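Long-range contacts in mirolysin (Tannerella forsythia, PDB 6R7V), which cleaves peptide bonds as a pappalysin-family zinc metallopeptidase, and is seen here as a zymogen held latent by a cysteine switch: residues 50-54 with 141-146; 76-80 with 275-279; 106-110 with 146-151. The protein carries 1 engineered substitution. All blocks are in the same frame, centred on the assembly; numbering follows the deposited sequence.

Interaction 1. Residues 50-54 with 141-146; sequences VVHVV and GGNNAW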
loop_
_atom_site.group_PDB
_atom_site.type_symbol
_atom_site.label_atom_id
_atom_site.label_comp_id
_atom_site.label_asym_id
_atom_site.label_seq_id
_atom_site.Cartn_x
_atom_site.Cartn_y
_atom_site.Cartn_z
ATOM N N VAL A 50 -11.417 3.029 6.778
ATOM C CA VAL A 50 -12.283 4.153 6.469
ATOM C C VAL A 50 -11.781 4.765 5.173
ATOM O O VAL A 50 -10.572 5.006 5.001
ATOM C CB VAL A 50 -12.411 5.181 7.617
ATOM C CG1 VAL A 50 -11.049 5.737 8.063
ATOM C CG2 VAL A 50 -13.384 6.305 7.254
ATOM N N VAL A 51 -12.700 4.930 4.230
ATOM C CA VAL A 51 -12.381 5.580 2.942
ATOM C C VAL A 51 -12.930 6.987 2.956
ATOM O O VAL A 51 -14.154 7.185 3.128
ATOM C CB VAL A 51 -12.952 4.764 1.765
ATOM C CG1 VAL A 51 -12.619 5.444 0.427
ATOM C CG2 VAL A 51 -12.375 3.352 1.797
ATOM N N HIS A 52 -12.035 7.966 2.768
ATOM C CA HIS A 52 -12.404 9.375 2.727
ATOM C C HIS A 52 -12.445 9.843 1.304
ATOM O O HIS A 52 -11.372 10.048 0.727
ATOM C CB HIS A 52 -11.427 10.262 3.511
ATOM C CG HIS A 52 -11.182 9.836 4.918
ATOM N ND1 HIS A 52 -12.138 10.009 5.894
ATOM C CD2 HIS A 52 -10.070 9.294 5.483
ATOM C CE1 HIS A 52 -11.606 9.544 7.018
ATOM N NE2 HIS A 52 -10.348 9.125 6.821
ATOM N N VAL A 53 -13.654 10.031 0.735
ATOM C CA VAL A 53 -13.767 10.573 -0.629
ATOM C C VAL A 53 -13.786 12.085 -0.505
ATOM O O VAL A 53 -14.667 12.641 0.173
ATOM C CB VAL A 53 -15.009 10.041 -1.375
ATOM C CG1 VAL A 53 -15.072 10.588 -2.805
ATOM C CG2 VAL A 53 -15.038 8.513 -1.382
ATOM N N VAL A 54 -12.786 12.752 -1.120
ATOM C CA VAL A 54 -12.675 14.207 -1.072
ATOM C C VAL A 54 -12.859 14.665 -2.505
ATOM O O VAL A 54 -12.070 14.292 -3.373
ATOM C CB VAL A 54 -11.318 14.631 -0.445
ATOM C CG1 VAL A 54 -11.215 16.150 -0.378
ATOM C CG2 VAL A 54 -11.117 14.001 0.952
ATOM N N GLY A 141 -8.646 21.750 3.232
ATOM C CA GLY A 141 -9.524 21.325 2.144
ATOM C C GLY A 141 -9.732 19.825 2.008
ATOM O O GLY A 141 -10.410 19.377 1.086
ATOM N N GLY A 142 -9.167 19.044 2.923
ATOM C CA GLY A 142 -9.316 17.599 2.891
ATOM C C GLY A 142 -10.192 17.091 4.018
ATOM O O GLY A 142 -11.235 17.686 4.340
ATOM N N ASN A 143 -9.777 15.979 4.644
ATOM C CA ASN A 143 -10.564 15.441 5.761
ATOM C C ASN A 143 -9.634 14.790 6.781
ATOM O O ASN A 143 -8.806 13.942 6.413
ATOM C CB ASN A 143 -11.646 14.445 5.277
ATOM C CG ASN A 143 -12.653 14.088 6.348
ATOM O OD1 ASN A 143 -13.012 12.919 6.548
ATOM N ND2 ASN A 143 -13.100 15.057 7.105
ATOM N N ASN A 144 -9.719 15.218 8.050
ATOM C CA ASN A 144 -8.861 14.652 9.098
ATOM C C ASN A 144 -8.979 13.137 9.189
ATOM O O ASN A 144 -10.062 12.573 9.010
ATOM C CB ASN A 144 -9.227 15.215 10.468
ATOM C CG ASN A 144 -8.893 16.664 10.691
ATOM O OD1 ASN A 144 -8.259 17.338 9.875
ATOM N ND2 ASN A 144 -9.305 17.187 11.847
ATOM N N ALA A 145 -7.867 12.481 9.507
ATOM C CA ALA A 145 -7.875 11.048 9.706
ATOM C C ALA A 145 -8.705 10.660 10.921
ATOM O O ALA A 145 -8.850 11.440 11.875
ATOM C CB ALA A 145 -6.438 10.582 9.917
ATOM N N TRP A 146 -9.240 9.442 10.879
ATOM C CA TRP A 146 -9.844 8.775 12.010
ATOM C C TRP A 146 -8.730 8.070 12.742
ATOM O O TRP A 146 -7.906 7.407 12.083
ATOM C CB TRP A 146 -10.859 7.738 11.545
ATOM C CG TRP A 146 -12.144 8.286 10.996
ATOM C CD1 TRP A 146 -12.449 9.587 10.673
ATOM C CD2 TRP A 146 -13.314 7.521 10.719
ATOM N NE1 TRP A 146 -13.781 9.677 10.301
ATOM C CE2 TRP A 146 -14.308 8.413 10.251
ATOM C CE3 TRP A 146 -13.664 6.177 10.930
ATOM C CZ2 TRP A 146 -15.600 7.985 9.943
ATOM C CZ3 TRP A 146 -14.906 5.743 10.527
ATOM C CH2 TRP A 146 -15.872 6.646 10.076
#
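Val50 and His52 both press on one face of the Trp146 indole, each in its own way. The methyl Val50 CG2 sits over the six-membered ring, 3.5 Å from its centroid and only 4° off the normal, an almost ideal CH-pi contact. It gets there because CG2 stands anti to the backbone N (CG1 at chi1 57°). His52 turns its edge to that same face, over the five-membered ring: the centroids are 5.1 Å apart with the planes at 79°, an edge-to-face pair in which His52 CE1 lies 3.8 Å from Trp146 CD1. On another side of the imidazole is the Asn143 amide, turned steeply against the ring plane, with Asn143 OD1 3.1 Å from His52 ND1. The firmer partners of this histidine are Thr119 at ND1 and Asn153 at NE2, from the strands flanking 45-55, and Asn153 OD1 also holds Trp146 N.

Farther along, Val54 CG1 packs 3.6 Å from Gly141 O and 4.0 Å from Gly142 CA. Glycine suits position 141 because at its backbone angles a CB would jam against the preceding carbonyl O. The loop runs antiparallel to strand 50-54 and covers one face of the mixed sheet, with Val51 and Val53 directed to the other, toward helix 64-77. Branched aliphatic residues suit the strand, and a flat tryptophan covers Val50 and receives the His52 edge. With both imidazole nitrogens engaged, the His52 ring is probably fixed in rotation, presenting a C-H edge that is probably somewhat polarised to the electron-rich indole, while Thr119 and Asn153 satisfy its nitrogens in a buried place.

Interaction 2. Residues 76-80 with 275-279; sequences EDFRR and MNLFT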
loop_
_atom_site.group_PDB
_atom_site.type_symbol
_atom_site.label_atom_id
_atom_site.label_comp_id
_atom_site.label_asym_id
_atom_site.label_seq_id
_atom_site.Cartn_x
_atom_site.Cartn_y
_atom_site.Cartn_z
ATOM N N GLU A 76 -8.739 -9.998 -1.897
ATOM C CA GLU A 76 -8.224 -11.013 -2.807
ATOM C C GLU A 76 -6.715 -11.035 -2.799
ATOM O O GLU A 76 -6.094 -12.091 -2.571
ATOM C CB GLU A 76 -8.674 -10.731 -4.253
ATOM C CG GLU A 76 -10.160 -10.961 -4.476
ATOM C CD GLU A 76 -10.627 -10.667 -5.895
ATOM O OE1 GLU A 76 -9.787 -10.406 -6.786
ATOM O OE2 GLU A 76 -11.858 -10.678 -6.105
ATOM N N ASP A 77 -6.087 -9.852 -3.001
ATOM C CA ASP A 77 -4.628 -9.839 -3.158
ATOM C C ASP A 77 -3.881 -10.202 -1.894
ATOM O O ASP A 77 -2.809 -10.823 -2.002
ATOM C CB ASP A 77 -4.205 -8.459 -3.661
ATOM C CG ASP A 77 -4.732 -8.129 -5.066
ATOM O OD1 ASP A 77 -5.256 -9.053 -5.744
ATOM O OD2 ASP A 77 -4.578 -6.968 -5.502
ATOM N N PHE A 78 -4.400 -9.820 -0.727
ATOM C CA PHE A 78 -3.748 -10.120 0.555
ATOM C C PHE A 78 -4.123 -11.493 1.123
ATOM O O PHE A 78 -3.702 -11.838 2.238
ATOM C CB PHE A 78 -4.070 -9.004 1.560
ATOM C CG PHE A 78 -3.271 -7.748 1.328
ATOM C CD1 PHE A 78 -3.680 -6.802 0.385
ATOM C CD2 PHE A 78 -2.072 -7.530 2.003
ATOM C CE1 PHE A 78 -2.885 -5.681 0.107
ATOM C CE2 PHE A 78 -1.300 -6.371 1.749
ATOM C CZ PHE A 78 -1.727 -5.452 0.819
ATOM N N ARG A 79 -4.871 -12.302 0.354
ATOM C CA ARG A 79 -5.197 -13.661 0.816
ATOM C C ARG A 79 -4.930 -14.663 -0.318
ATOM O O ARG A 79 -5.405 -15.811 -0.251
ATOM C CB ARG A 79 -6.651 -13.723 1.280
ATOM C CG ARG A 79 -6.914 -12.885 2.538
ATOM C CD ARG A 79 -8.329 -13.095 3.056
ATOM N NE ARG A 79 -9.362 -12.750 2.083
ATOM C CZ ARG A 79 -10.653 -13.002 2.274
ATOM N NH1 ARG A 79 -11.061 -13.612 3.377
ATOM N NH2 ARG A 79 -11.541 -12.680 1.345
ATOM N N ARG A 80 -4.166 -14.246 -1.348
ATOM C CA ARG A 80 -3.932 -15.045 -2.558
ATOM C C ARG A 80 -5.255 -15.686 -3.078
ATOM O O ARG A 80 -5.313 -16.872 -3.450
ATOM C CB ARG A 80 -2.820 -16.085 -2.369
ATOM C CG ARG A 80 -2.307 -16.561 -3.742
ATOM C CD ARG A 80 -0.838 -16.960 -3.812
ATOM N NE ARG A 80 -0.461 -17.321 -5.182
ATOM C CZ ARG A 80 -0.157 -16.462 -6.166
ATOM N NH1 ARG A 80 -0.191 -15.144 -5.956
ATOM N NH2 ARG A 80 0.144 -16.914 -7.381
ATOM N N MET A 275 -0.020 -7.751 -12.732
ATOM C CA MET A 275 0.432 -8.070 -11.388
ATOM C C MET A 275 -0.365 -9.215 -10.817
ATOM O O MET A 275 -1.568 -9.336 -11.082
ATOM C CB MET A 275 0.262 -6.887 -10.453
ATOM C CG MET A 275 1.088 -5.727 -10.834
ATOM S SD MET A 275 0.741 -4.330 -9.729
ATOM C CE MET A 275 2.329 -3.462 -9.932
ATOM N N ASN A 276 0.256 -10.023 -9.956
ATOM C CA ASN A 276 -0.519 -11.130 -9.407
ATOM C C ASN A 276 0.115 -11.807 -8.178
ATOM O O ASN A 276 -0.399 -12.849 -7.767
ATOM C CB ASN A 276 -0.821 -12.198 -10.492
ATOM C CG ASN A 276 0.424 -12.559 -11.255
ATOM O OD1 ASN A 276 1.410 -12.990 -10.664
ATOM N ND2 ASN A 276 0.424 -12.347 -12.579
ATOM N N LEU A 277 1.160 -11.208 -7.544
ATOM C CA LEU A 277 1.634 -11.819 -6.302
ATOM C C LEU A 277 2.381 -10.887 -5.401
ATOM O O LEU A 277 2.992 -9.876 -5.823
ATOM C CB LEU A 277 2.535 -13.085 -6.520
ATOM C CG LEU A 277 4.031 -12.819 -6.781
ATOM C CD1 LEU A 277 4.856 -14.103 -6.572
ATOM C CD2 LEU A 277 4.284 -12.303 -8.193
ATOM N N PHE A 278 2.323 -11.273 -4.103
ATOM C CA PHE A 278 3.300 -10.932 -3.087
ATOM C C PHE A 278 4.119 -12.169 -2.864
ATOM O O PHE A 278 3.591 -13.270 -3.058
ATOM C CB PHE A 278 2.680 -10.521 -1.739
ATOM C CG PHE A 278 2.008 -9.164 -1.691
ATOM C CD1 PHE A 278 2.754 -7.988 -1.809
ATOM C CD2 PHE A 278 0.644 -9.065 -1.426
ATOM C CE1 PHE A 278 2.134 -6.741 -1.688
ATOM C CE2 PHE A 278 0.026 -7.817 -1.321
ATOM C CZ PHE A 278 0.773 -6.669 -1.484
ATOM N N THR A 279 5.338 -12.032 -2.382
ATOM C CA THR A 279 6.095 -13.229 -2.024
ATOM C C THR A 279 5.891 -13.603 -0.552
ATOM O O THR A 279 5.429 -12.781 0.261
ATOM C CB THR A 279 7.589 -13.040 -2.249
ATOM O OG1 THR A 279 8.121 -12.100 -1.307
ATOM C CG2 THR A 279 7.948 -12.668 -3.648
HETATM O O HOH W 1 0.266 -13.471 -3.622
#
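Phe78 and Phe278 make the tight part of this contact. Phe278 CE2 stands 3.6 Å above one face of the Phe78 ring, offset toward its rim, and the two CZ atoms, Phe78 CZ and Phe278 CZ, are also 3.6 Å apart. The planes are inclined at 52°, an oblique pairing. Both rings also pack on Thr206 and Met286, so they help fill the space between helix 280-288 and helix 203-212, which carries the zinc ligands His207 and His211.

The other end is looser, polar and hydrated. Arg80, just past the end of helix 64-77, bends at chi2 (149°) and brings its guanidinium beside Leu277, with NH1 3.5 Å from Leu277 CB. There Arg80 NH1 donates to Asn276 O at 2.9 Å, in the carbonyl plane and near the guanidinium plane. Water 1 accepts from Arg80 NH1 and from Phe278 N (3.0 Å), a water bridge running beside the direct bond from the same nitrogen. Arginine suits this place because its several planar N-H groups can serve a carbonyl, a water and, through NH2, Thr88 at once. Asn276 O, which also accepts from Asn82, is thus gripped twice, and the charge would probably polarise this carbonyl.

Interaction 3. Residues 106-110 with 146-151; sequences ARRDP and WNTRRY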
loop_
_atom_site.group_PDB
_atom_site.type_symbol
_atom_site.label_atom_id
_atom_site.label_comp_id
_atom_site.label_asym_id
_atom_site.label_seq_id
_atom_site.Cartn_x
_atom_site.Cartn_y
_atom_site.Cartn_z
ATOM N N ALA A 106 -15.100 0.049 8.296
ATOM C CA ALA A 106 -15.539 0.315 9.657
ATOM C C ALA A 106 -17.045 0.462 9.744
ATOM O O ALA A 106 -17.682 0.959 8.824
ATOM C CB ALA A 106 -14.886 1.601 10.154
ATOM N N ARG A 107 -17.614 0.040 10.878
ATOM C CA ARG A 107 -19.035 0.161 11.144
ATOM C C ARG A 107 -19.282 1.046 12.357
ATOM O O ARG A 107 -20.425 1.396 12.655
ATOM C CB ARG A 107 -19.709 -1.211 11.307
ATOM C CG ARG A 107 -19.629 -2.063 10.035
ATOM C CD ARG A 107 -20.393 -1.510 8.833
ATOM N NE ARG A 107 -21.775 -1.123 9.142
ATOM C CZ ARG A 107 -22.819 -1.947 9.141
ATOM N NH1 ARG A 107 -22.660 -3.231 8.844
ATOM N NH2 ARG A 107 -24.029 -1.493 9.438
ATOM N N ARG A 108 -18.199 1.424 13.042
ATOM C CA ARG A 108 -18.275 2.338 14.203
ATOM C C ARG A 108 -17.238 3.421 14.015
ATOM O O ARG A 108 -16.079 3.091 13.728
ATOM C CB ARG A 108 -18.028 1.583 15.517
ATOM C CG ARG A 108 -19.122 0.575 15.812
ATOM C CD ARG A 108 -18.741 -0.327 16.932
ATOM N NE ARG A 108 -19.592 -1.514 16.962
ATOM C CZ ARG A 108 -19.636 -2.365 17.980
ATOM N NH1 ARG A 108 -18.862 -2.181 19.041
ATOM N NH2 ARG A 108 -20.447 -3.412 17.939
ATOM N N ASP A 109 -17.656 4.702 14.116
ATOM C CA ASP A 109 -16.724 5.803 13.890
ATOM C C ASP A 109 -15.977 6.103 15.207
ATOM O O ASP A 109 -16.276 5.471 16.221
ATOM C CB ASP A 109 -17.441 7.042 13.294
ATOM C CG ASP A 109 -18.296 7.875 14.228
ATOM O OD1 ASP A 109 -18.249 7.639 15.466
ATOM O OD2 ASP A 109 -19.051 8.750 13.721
ATOM N N PRO A 110 -15.029 7.054 15.245
ATOM C CA PRO A 110 -14.271 7.281 16.481
ATOM C C PRO A 110 -15.099 7.793 17.652
ATOM O O PRO A 110 -14.609 7.786 18.773
ATOM C CB PRO A 110 -13.244 8.332 16.059
ATOM C CG PRO A 110 -13.037 8.043 14.578
ATOM C CD PRO A 110 -14.432 7.806 14.117
ATOM N N TRP A 146 -9.240 9.442 10.879
ATOM C CA TRP A 146 -9.844 8.775 12.010
ATOM C C TRP A 146 -8.730 8.070 12.742
ATOM O O TRP A 146 -7.906 7.407 12.083
ATOM C CB TRP A 146 -10.859 7.738 11.545
ATOM C CG TRP A 146 -12.144 8.286 10.996
ATOM C CD1 TRP A 146 -12.449 9.587 10.673
ATOM C CD2 TRP A 146 -13.314 7.521 10.719
ATOM N NE1 TRP A 146 -13.781 9.677 10.301
ATOM C CE2 TRP A 146 -14.308 8.413 10.251
ATOM C CE3 TRP A 146 -13.664 6.177 10.930
ATOM C CZ2 TRP A 146 -15.600 7.985 9.943
ATOM C CZ3 TRP A 146 -14.906 5.743 10.527
ATOM C CH2 TRP A 146 -15.872 6.646 10.076
ATOM N N ASN A 147 -8.736 8.160 14.082
ATOM C CA ASN A 147 -7.746 7.527 14.968
ATOM C C ASN A 147 -6.857 6.477 14.202
ATOM O O ASN A 147 -7.262 5.321 14.024
ATOM C CB ASN A 147 -8.454 6.861 16.134
ATOM C CG ASN A 147 -7.488 6.313 17.165
ATOM O OD1 ASN A 147 -6.263 6.231 16.951
ATOM N ND2 ASN A 147 -8.042 5.849 18.274
ATOM N N THR A 148 -5.617 6.869 13.818
ATOM C CA THR A 148 -4.762 6.011 12.990
ATOM C C THR A 148 -4.219 4.784 13.731
ATOM O O THR A 148 -3.630 3.904 13.086
ATOM C CB THR A 148 -3.630 6.810 12.351
ATOM O OG1 THR A 148 -2.854 7.407 13.389
ATOM C CG2 THR A 148 -4.149 7.878 11.416
ATOM N N ARG A 149 -4.446 4.708 15.060
ATOM C CA ARG A 149 -4.039 3.517 15.817
ATOM C C ARG A 149 -5.051 2.410 15.591
ATOM O O ARG A 149 -4.755 1.246 15.829
ATOM C CB ARG A 149 -3.986 3.822 17.319
ATOM C CG ARG A 149 -3.104 5.003 17.686
ATOM C CD ARG A 149 -3.110 5.289 19.186
ATOM N NE ARG A 149 -2.579 4.190 20.003
ATOM C CZ ARG A 149 -1.297 3.844 20.050
ATOM N NH1 ARG A 149 -0.406 4.459 19.280
ATOM N NH2 ARG A 149 -0.896 2.862 20.851
ATOM N N ARG A 150 -6.279 2.771 15.179
ATOM C CA ARG A 150 -7.370 1.819 15.054
ATOM C C ARG A 150 -7.887 1.614 13.643
ATOM O O ARG A 150 -8.487 0.567 13.392
ATOM C CB ARG A 150 -8.529 2.268 15.935
ATOM C CG ARG A 150 -8.137 2.169 17.416
ATOM C CD ARG A 150 -9.225 2.601 18.350
ATOM N NE ARG A 150 -8.608 3.145 19.557
ATOM C CZ ARG A 150 -9.274 3.612 20.604
ATOM N NH1 ARG A 150 -10.601 3.582 20.621
ATOM N NH2 ARG A 150 -8.621 4.109 21.644
ATOM N N TYR A 151 -7.730 2.591 12.765
ATOM C CA TYR A 151 -8.247 2.485 11.402
ATOM C C TYR A 151 -7.169 2.718 10.398
ATOM O O TYR A 151 -6.301 3.577 10.581
ATOM C CB TYR A 151 -9.317 3.590 11.134
ATOM C CG TYR A 151 -10.468 3.622 12.117
ATOM C CD1 TYR A 151 -11.671 2.970 11.838
ATOM C CD2 TYR A 151 -10.405 4.403 13.275
ATOM C CE1 TYR A 151 -12.757 3.057 12.707
ATOM C CE2 TYR A 151 -11.503 4.537 14.122
ATOM C CZ TYR A 151 -12.674 3.852 13.840
ATOM O OH TYR A 151 -13.728 3.949 14.707
#
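Pro110 and Asp109 pack on the Trp146 indole, with Tyr151 beside them, in a loop-loop contact at the edge of the mixed sheet. They take the far face of the indole, opposite the one over strand 45-55. Pro110 CD lies above the six-membered ring, 3.8 Å from its centroid, and Asp109 CB follows at 4.0 Å from that centroid, farther off the normal; both are CH-pi contacts. Proline suits the spot as a compact ring of C-H groups, its CG reaching on to 3.9 Å from Tyr151 CE2. Asp109 gives the indole its methylene; its CG lies between the backbone N and the carbonyl carbon (chi1 75°), which turns the carboxylate off the indole, to Asn111 N and Asn113 N.

The compact methyl of Ala106 fits between the Tyr151 edge (CB to CE1 3.6 Å) and the Trp146 rim (CB to CZ3 4.2 Å). Tyr151 OH donates to Arg108 O at 2.7 Å, tilted 33° from the carbonyl plane. The second loop is braced from within by an Asx turn: Asn147 OD1 accepts from Arg149 N at 3.0 Å, and Asn147 O takes both Arg150 N and Tyr151 N.

The contact thus ties the loop leaving strand 101-105 to the one entering strand 152-157. Tyr151 also touches Val50 of strand 45-55 and Leu307 of helix 304-307, and Arg108 bonds the carbonyls of Asn309 and Pro310 at the end of the modelled chain.

Interactions 1 and 3 are neighbours, their centres about 12 Å apart, and share Trp146, whose indole is sandwiched between Val50 of the sheet and Pro110 of an outer loop; they also touch through Val50 and Tyr151. Interaction 1 covers the sheet face, whereas interaction 3 joins loops near the surface beside helix 304-307, both contacts being partly buried. Interaction 2 lies about 27 Å from interaction 1 between centres, on the other side of the chain's centre, and is the most buried. Helix 64-77, which leads into it, follows strand 45-55 directly. Both contacts on Trp146 use CH-pi packing; interaction 1 adds an edge-to-face pair, interaction 3 a phenol-carbonyl hydrogen bond. Interaction 2 combines phenylalanine packing with an arginine-carbonyl bond and a bridging water.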